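Local atomic coordinates of Hit-like protein involved in cell-cycle regulation (Bartonella henselae, PDB entry 3LB5), a protein that probably binds nucleotides as a member of the histidine triad (HIT) family of the HINT type, with a suggested part in cell-cycle regulation. Residues Ile40-Asp48 and Thr147-Arg158. Numbering follows the deposited sequence.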
loop_
_atom_site.group_PDB
_atom_site.type_symbol
_atom_site.label_atom_id
_atom_site.label_comp_id
_atom_site.label_asym_id
_atom_site.label_seq_id
_atom_site.Cartn_x
_atom_site.Cartn_y
_atom_site.Cartn_z
ATOM N N ILE B 40 16.180 19.999 2.717
ATOM C CA ILE B 40 17.172 18.936 2.410
ATOM C C ILE B 40 17.033 18.501 0.949
ATOM O O ILE B 40 15.972 18.700 0.379
ATOM C CB ILE B 40 17.061 17.718 3.352
ATOM C CG1 ILE B 40 15.640 17.138 3.380
ATOM C CG2 ILE B 40 17.484 18.087 4.739
ATOM C CD1 ILE B 40 15.601 15.716 3.930
ATOM N N PRO B 41 18.102 17.943 0.327
ATOM C CA PRO B 41 17.959 17.534 -1.071
ATOM C C PRO B 41 17.252 16.189 -1.204
ATOM O O PRO B 41 17.144 15.430 -0.223
ATOM C CB PRO B 41 19.404 17.419 -1.566
ATOM C CG PRO B 41 20.210 17.109 -0.325
ATOM C CD PRO B 41 19.465 17.692 0.841
ATOM N N SER B 42 16.732 15.945 -2.410
ATOM C CA SER B 42 16.156 14.665 -2.782
ATOM C C SER B 42 16.459 14.389 -4.258
ATOM O O SER B 42 16.880 15.288 -5.011
ATOM C CB SER B 42 14.654 14.600 -2.483
ATOM O OG SER B 42 13.965 15.790 -2.871
ATOM N N VAL B 43 16.275 13.139 -4.660
ATOM C CA VAL B 43 16.421 12.780 -6.050
ATOM C C VAL B 43 15.002 12.480 -6.492
ATOM O O VAL B 43 14.485 11.382 -6.275
ATOM C CB VAL B 43 17.367 11.560 -6.246
ATOM C CG1 VAL B 43 17.515 11.246 -7.731
ATOM C CG2 VAL B 43 18.724 11.845 -5.629
ATOM N N ARG B 44 14.363 13.492 -7.063
ATOM C CA ARG B 44 12.953 13.413 -7.396
ATOM C C ARG B 44 12.776 12.831 -8.797
ATOM O O ARG B 44 13.510 13.183 -9.712
ATOM C CB ARG B 44 12.332 14.809 -7.333
ATOM C CG ARG B 44 12.500 15.486 -5.970
ATOM C CD ARG B 44 11.693 16.781 -5.850
ATOM N NE ARG B 44 11.945 17.376 -4.539
ATOM C CZ ARG B 44 11.231 18.350 -3.988
ATOM N NH1 ARG B 44 10.193 18.890 -4.628
ATOM N NH2 ARG B 44 11.565 18.797 -2.791
ATOM N N VAL B 45 11.804 11.937 -8.946
ATOM C CA VAL B 45 11.485 11.361 -10.246
ATOM C C VAL B 45 10.197 11.949 -10.844
ATOM O O VAL B 45 10.030 11.967 -12.054
ATOM C CB VAL B 45 11.432 9.806 -10.213
ATOM C CG1 VAL B 45 12.790 9.231 -9.817
ATOM C CG2 VAL B 45 10.372 9.285 -9.261
ATOM N N TYR B 46 9.302 12.437 -9.998
ATOM C CA TYR B 46 8.005 12.941 -10.445
ATOM C C TYR B 46 7.453 13.856 -9.360
ATOM O O TYR B 46 7.731 13.669 -8.170
ATOM C CB TYR B 46 7.026 11.772 -10.744
ATOM C CG TYR B 46 5.574 12.181 -10.985
ATOM C CD1 TYR B 46 5.173 12.700 -12.210
ATOM C CD2 TYR B 46 4.608 12.035 -9.986
ATOM C CE1 TYR B 46 3.849 13.087 -12.440
ATOM C CE2 TYR B 46 3.273 12.427 -10.201
ATOM C CZ TYR B 46 2.907 12.951 -11.436
ATOM O OH TYR B 46 1.599 13.337 -11.680
ATOM N N GLU B 47 6.675 14.847 -9.790
ATOM C CA GLU B 47 6.083 15.818 -8.896
ATOM C C GLU B 47 4.876 16.470 -9.591
ATOM O O GLU B 47 4.920 16.739 -10.778
ATOM C CB GLU B 47 7.147 16.868 -8.546
ATOM C CG GLU B 47 6.736 17.895 -7.514
ATOM C CD GLU B 47 7.864 18.840 -7.108
ATOM O OE1 GLU B 47 7.546 19.808 -6.395
ATOM O OE2 GLU B 47 9.051 18.609 -7.470
ATOM N N ASP B 48 3.794 16.658 -8.850
ATOM C CA ASP B 48 2.704 17.516 -9.288
ATOM C C ASP B 48 2.312 18.421 -8.114
ATOM O O ASP B 48 3.069 18.533 -7.161
ATOM C CB ASP B 48 1.540 16.694 -9.868
ATOM C CG ASP B 48 0.903 15.735 -8.868
ATOM O OD1 ASP B 48 0.950 15.963 -7.628
ATOM O OD2 ASP B 48 0.292 14.738 -9.345
ATOM N N THR B 147 24.548 9.428 -3.973
ATOM C CA THR B 147 23.559 10.254 -4.667
ATOM C C THR B 147 23.643 10.092 -6.190
ATOM O O THR B 147 22.616 9.938 -6.854
ATOM C CB THR B 147 23.653 11.730 -4.217
ATOM O OG1 THR B 147 23.408 11.797 -2.804
ATOM C CG2 THR B 147 22.608 12.586 -4.934
ATOM N N GLU B 148 24.866 10.079 -6.729
ATOM C CA GLU B 148 25.078 9.860 -8.170
ATOM C C GLU B 148 24.406 8.581 -8.714
ATOM O O GLU B 148 23.833 8.601 -9.810
ATOM C CB GLU B 148 26.574 9.899 -8.523
ATOM N N ILE B 149 24.458 7.486 -7.950
ATOM C CA ILE B 149 23.785 6.238 -8.347
ATOM C C ILE B 149 22.251 6.341 -8.338
ATOM O O ILE B 149 21.588 5.833 -9.244
ATOM C CB ILE B 149 24.259 5.013 -7.520
ATOM C CG1 ILE B 149 25.755 4.742 -7.770
ATOM C CG2 ILE B 149 23.419 3.759 -7.864
ATOM C CD1 ILE B 149 26.322 3.537 -6.997
ATOM N N LEU B 150 21.695 7.007 -7.322
ATOM C CA LEU B 150 20.254 7.241 -7.251
ATOM C C LEU B 150 19.762 8.005 -8.468
ATOM O O LEU B 150 18.660 7.740 -8.964
ATOM C CB LEU B 150 19.882 8.015 -5.978
ATOM C CG LEU B 150 20.197 7.285 -4.677
ATOM C CD1 LEU B 150 19.898 8.194 -3.505
ATOM C CD2 LEU B 150 19.392 5.975 -4.618
ATOM N N GLU B 151 20.578 8.960 -8.925
ATOM C CA GLU B 151 20.289 9.779 -10.115
ATOM C C GLU B 151 20.213 8.979 -11.413
ATOM O O GLU B 151 19.300 9.175 -12.217
ATOM C CB GLU B 151 21.331 10.898 -10.279
ATOM C CG GLU B 151 21.126 12.094 -9.371
ATOM C CD GLU B 151 19.898 12.942 -9.732
ATOM O OE1 GLU B 151 19.268 12.735 -10.798
ATOM O OE2 GLU B 151 19.552 13.827 -8.926
ATOM N N GLU B 152 21.180 8.091 -11.628
ATOM C CA GLU B 152 21.154 7.208 -12.787
ATOM C C GLU B 152 19.875 6.356 -12.777
ATOM O O GLU B 152 19.258 6.139 -13.817
ATOM C CB GLU B 152 22.434 6.368 -12.835
ATOM C CG GLU B 152 22.264 4.908 -13.212
ATOM C CD GLU B 152 23.377 4.039 -12.641
ATOM O OE1 GLU B 152 23.081 2.885 -12.261
ATOM O OE2 GLU B 152 24.534 4.515 -12.546
ATOM N N ASN B 153 19.464 5.916 -11.590
ATOM C CA ASN B 153 18.221 5.159 -11.439
ATOM C C ASN B 153 16.984 6.029 -11.644
ATOM O O ASN B 153 15.999 5.589 -12.264
ATOM C CB ASN B 153 18.196 4.416 -10.096
ATOM C CG ASN B 153 19.206 3.279 -10.042
ATOM O OD1 ASN B 153 19.650 2.802 -11.074
ATOM N ND2 ASN B 153 19.556 2.836 -8.848
ATOM N N ALA B 154 17.052 7.265 -11.154
ATOM C CA ALA B 154 15.976 8.245 -11.351
ATOM C C ALA B 154 15.712 8.535 -12.831
ATOM O O ALA B 154 14.563 8.608 -13.263
ATOM C CB ALA B 154 16.288 9.549 -10.605
ATOM N N LYS B 155 16.788 8.696 -13.599
ATOM C CA LYS B 155 16.690 9.008 -15.031
ATOM C C LYS B 155 15.909 7.937 -15.802
ATOM O O LYS B 155 15.046 8.267 -16.614
ATOM C CB LYS B 155 18.091 9.240 -15.628
ATOM N N LYS B 156 16.186 6.669 -15.496
ATOM C CA LYS B 156 15.470 5.515 -16.055
ATOM C C LYS B 156 13.972 5.566 -15.765
ATOM O O LYS B 156 13.131 5.311 -16.638
ATOM C CB LYS B 156 16.023 4.220 -15.452
ATOM C CG LYS B 156 17.396 3.796 -15.929
ATOM C CD LYS B 156 17.933 2.748 -14.963
ATOM C CE LYS B 156 18.686 1.648 -15.650
ATOM N NZ LYS B 156 18.840 0.463 -14.732
ATOM N N ILE B 157 13.649 5.870 -14.513
ATOM C CA ILE B 157 12.275 6.007 -14.079
ATOM C C ILE B 157 11.626 7.209 -14.789
ATOM O O ILE B 157 10.514 7.094 -15.316
ATOM C CB ILE B 157 12.202 6.118 -12.533
ATOM C CG1 ILE B 157 12.719 4.811 -11.895
ATOM C CG2 ILE B 157 10.784 6.403 -12.081
ATOM C CD1 ILE B 157 12.986 4.888 -10.387
ATOM N N ARG B 158 12.344 8.329 -14.843
ATOM C CA ARG B 158 11.841 9.548 -15.497
ATOM C C ARG B 158 11.528 9.324 -16.983
ATOM O O ARG B 158 10.561 9.878 -17.505
ATOM C CB ARG B 158 12.822 10.717 -15.345
ATOM C CG ARG B 158 12.791 11.429 -13.992
ATOM C CD ARG B 158 13.747 12.636 -13.957
ATOM N NE ARG B 158 14.265 12.893 -12.606
ATOM C CZ ARG B 158 15.554 12.841 -12.260
ATOM N NH1 ARG B 158 15.919 13.077 -11.002
ATOM N NH2 ARG B 158 16.486 12.567 -13.168
#
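In this HIT domain the C-terminal helix 147-160 packs beside strand 44-47, an outermost strand of the five-stranded antiparallel sheet; Val-45 of this strand and Val-43 just before it lie against the helix. A classic beta bulge, in which Val-45 and Tyr-46 both face Ala-53 of strand 51-55, interrupts the strand here. Ala-154 sits between the two valines: its CB is 3.6 Å from Val-43 CG1 and equally close to Val-45 CG1. Both methyls of Val-43 border the carboxylate of Glu-151, CG1 the closer at 3.5 Å from OE2. CG1, set anti to the backbone N (chi1 -179°), also reaches Ala-154, and CG2 meets Leu-150 CB and, at 4.0 Å, Thr-147 CG2. One turn beyond Ala-154, Ile-157 brings CG2 to 3.9 Å from Val-45 CB. Val-45 also touches Met-55 of strand 51-55 and Ile-94 of helix 81-101, and the side chain of Leu-150, which rests on Ile-57, is about 7 Å from a bound unidentified ligand.

Along the outer margin the contact turns polar. Arg-158 runs extended from CG to NE and grips a single acceptor side-on, the carbonyl O of Arg-44, with NH1 at 2.7 Å and NE at 3.0 Å. That oxygen lies close to the guanidinium plane; NE approaches in the carbonyl plane, NH1 tilted 29° from it. Ala-154 CB lies under one face of the guanidinium, offset toward its rim. The bend of Glu-151 at chi2 (-70°) turns OE1 toward this guanidinium, where it accepts a weak hydrogen bond from Arg-158 NH1, 3.4 Å away, within a salt bridge.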